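Local coordinates for 3-oxoacyl-(acyl-carrier protein) synthase II (Thermus thermophilus, PDB 1J3N) that probably condenses malonyl-ACP with a growing acyl chain, as beta-ketoacyl-ACP synthases do in fatty acid elongation, and works as a homodimer, at residues A[21-26]-A[355-360]. Sequence-based numbering, arbitrary orientation.
Sequences AFHKAQ and LYHGVI
His23 and His357 lay their imidazole rings against each other between two helices of the thiolase-type fold of condensing enzymes. Helix 19-28 belongs to the N-terminal domain of the beta-ketoacyl synthase. The helix ending at His357 belongs to the C-terminal one. The contact brings together helix 19-28 and the C-terminal end of helix 343-357, more than 300 residues apart in sequence. Along 355-360, Tyr356 comes first to matter. Its CD2 sits over the centre of one face of the His357 ring, and its own ring packs edge-to-face with Tyr252. His357 follows and meets His23 from the opposite direction. The ring centroids are 3.9 Å apart and the planes are inclined by 35°, an oblique pair. His357 CD2 leads the approach. His357 CD2 lies over one face of the His23 ring, offset toward the rim and 3.1 Å from His23 NE2. His23 gets there with CG anti to its backbone N (chi1 -170°), which extends the ring away from its helix. Gly358, the first residue past the helix, has a positive phi (71°), and the chain turns into the short strand 359-360. This strand pairs antiparallel with 382-383. Val359 adds a second link, through solvent: one water donates to Val359 O at 2.9 Å and also hydrogen-bonds His23 NE2. An alanine in place of His23 would probably leave this water without its imidazole partner and His357 without the ring it leans on. Between the same two helices, Phe22 touches Val346, and Gln26 NE2 hydrogen-bonds Gln353 OE1. That amide nitrogen also lies 3.1 Å above the centre of the Phe22 ring. The bridge from helix to strand is completed at His23 NE2, 2.7 Å from the water oxygen.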
loop_
_atom_site.group_PDB
_atom_site.type_symbol
_atom_site.label_atom_id
_atom_site.label_comp_id
_atom_site.label_asym_id
_atom_site.label_seq_id
_atom_site.Cartn_x
_atom_site.Cartn_y
_atom_site.Cartn_z
ATOM N N ALA A 21 25.423 -7.704 -12.322
ATOM C CA ALA A 21 26.224 -8.150 -11.182
ATOM C C ALA A 21 25.429 -9.152 -10.348
ATOM O O ALA A 21 25.974 -10.144 -9.857
ATOM C CB ALA A 21 26.627 -6.954 -10.308
ATOM N N PHE A 22 24.137 -8.885 -10.192
ATOM C CA PHE A 22 23.249 -9.751 -9.423
ATOM C C PHE A 22 23.176 -11.136 -10.056
ATOM O O PHE A 22 23.268 -12.147 -9.360
ATOM C CB PHE A 22 21.848 -9.113 -9.344
ATOM C CG PHE A 22 20.811 -9.960 -8.634
ATOM C CD1 PHE A 22 21.117 -10.637 -7.457
ATOM C CD2 PHE A 22 19.516 -10.037 -9.127
ATOM C CE1 PHE A 22 20.142 -11.384 -6.778
ATOM C CE2 PHE A 22 18.538 -10.773 -8.464
ATOM C CZ PHE A 22 18.859 -11.454 -7.277
ATOM N N HIS A 23 23.034 -11.180 -11.376
ATOM C CA HIS A 23 22.935 -12.447 -12.097
ATOM C C HIS A 23 24.212 -13.287 -12.007
ATOM O O HIS A 23 24.161 -14.485 -11.726
ATOM C CB HIS A 23 22.573 -12.198 -13.566
ATOM C CG HIS A 23 22.218 -13.447 -14.309
ATOM N ND1 HIS A 23 23.102 -14.090 -15.148
ATOM C CD2 HIS A 23 21.108 -14.221 -14.266
ATOM C CE1 HIS A 23 22.553 -15.209 -15.589
ATOM N NE2 HIS A 23 21.344 -15.312 -15.067
ATOM N N LYS A 24 25.357 -12.656 -12.247
ATOM C CA LYS A 24 26.626 -13.358 -12.161
ATOM C C LYS A 24 26.834 -13.915 -10.752
ATOM O O LYS A 24 27.274 -15.050 -10.582
ATOM C CB LYS A 24 27.783 -12.418 -12.516
ATOM C CG LYS A 24 27.960 -12.169 -14.004
ATOM C CD LYS A 24 29.299 -11.488 -14.282
ATOM C CE LYS A 24 29.580 -11.385 -15.772
ATOM N NZ LYS A 24 30.953 -10.866 -16.037
ATOM N N ALA A 25 26.511 -13.105 -9.746
ATOM C CA ALA A 25 26.663 -13.499 -8.346
ATOM C C ALA A 25 25.785 -14.699 -7.977
ATOM O O ALA A 25 26.168 -15.535 -7.147
ATOM C CB ALA A 25 26.344 -12.314 -7.437
ATOM N N GLN A 26 24.606 -14.774 -8.586
ATOM C CA GLN A 26 23.680 -15.879 -8.342
ATOM C C GLN A 26 24.293 -17.172 -8.869
ATOM O O GLN A 26 24.302 -18.201 -8.182
ATOM C CB GLN A 26 22.353 -15.644 -9.069
ATOM C CG GLN A 26 21.533 -14.477 -8.565
ATOM C CD GLN A 26 20.291 -14.239 -9.414
ATOM O OE1 GLN A 26 19.412 -15.100 -9.510
ATOM N NE2 GLN A 26 20.219 -13.072 -10.040
ATOM N N LEU A 355 14.695 -17.053 -17.030
ATOM C CA LEU A 355 13.985 -17.327 -18.281
ATOM C C LEU A 355 14.769 -16.798 -19.473
ATOM O O LEU A 355 14.968 -17.493 -20.471
ATOM C CB LEU A 355 12.603 -16.664 -18.276
ATOM C CG LEU A 355 11.501 -17.214 -17.369
ATOM C CD1 LEU A 355 10.302 -16.283 -17.418
ATOM C CD2 LEU A 355 11.108 -18.605 -17.818
ATOM N N TYR A 356 15.196 -15.546 -19.356
ATOM C CA TYR A 356 15.958 -14.851 -20.384
ATOM C C TYR A 356 17.310 -15.516 -20.704
ATOM O O TYR A 356 17.659 -15.707 -21.869
ATOM C CB TYR A 356 16.182 -13.411 -19.917
ATOM C CG TYR A 356 16.920 -12.527 -20.890
ATOM C CD1 TYR A 356 16.289 -12.028 -22.026
ATOM C CD2 TYR A 356 18.252 -12.184 -20.669
ATOM C CE1 TYR A 356 16.967 -11.208 -22.925
ATOM C CE2 TYR A 356 18.945 -11.364 -21.562
ATOM C CZ TYR A 356 18.295 -10.879 -22.689
ATOM O OH TYR A 356 18.977 -10.075 -23.580
ATOM N N HIS A 357 18.065 -15.866 -19.665
ATOM C CA HIS A 357 19.390 -16.479 -19.821
ATOM C C HIS A 357 19.391 -18.002 -19.990
ATOM O O HIS A 357 20.399 -18.585 -20.394
ATOM C CB HIS A 357 20.274 -16.127 -18.621
ATOM C CG HIS A 357 20.609 -14.672 -18.511
ATOM N ND1 HIS A 357 21.350 -14.004 -19.463
ATOM C CD2 HIS A 357 20.343 -13.767 -17.538
ATOM C CE1 HIS A 357 21.530 -12.752 -19.079
ATOM N NE2 HIS A 357 20.930 -12.583 -17.914
ATOM N N GLY A 358 18.275 -18.647 -19.668
ATOM C CA GLY A 358 18.210 -20.090 -19.800
ATOM C C GLY A 358 19.041 -20.844 -18.779
ATOM O O GLY A 358 19.532 -21.942 -19.057
ATOM N N VAL A 359 19.218 -20.254 -17.602
ATOM C CA VAL A 359 19.969 -20.889 -16.524
ATOM C C VAL A 359 19.161 -20.654 -15.254
ATOM O O VAL A 359 18.653 -19.551 -15.024
ATOM C CB VAL A 359 21.382 -20.278 -16.333
ATOM C CG1 VAL A 359 22.079 -20.962 -15.160
ATOM C CG2 VAL A 359 22.218 -20.445 -17.601
ATOM N N ILE A 360 19.029 -21.697 -14.442
ATOM C CA ILE A 360 18.270 -21.611 -13.205
ATOM C C ILE A 360 19.198 -21.362 -12.029
ATOM O O ILE A 360 20.165 -22.102 -11.822
ATOM C CB ILE A 360 17.485 -22.911 -12.940
ATOM C CG1 ILE A 360 16.724 -23.332 -14.204
ATOM C CG2 ILE A 360 16.520 -22.708 -11.792
ATOM C CD1 ILE A 360 15.747 -22.300 -14.724
HETATM O O HOH W 1 20.221 -17.438 -13.883
#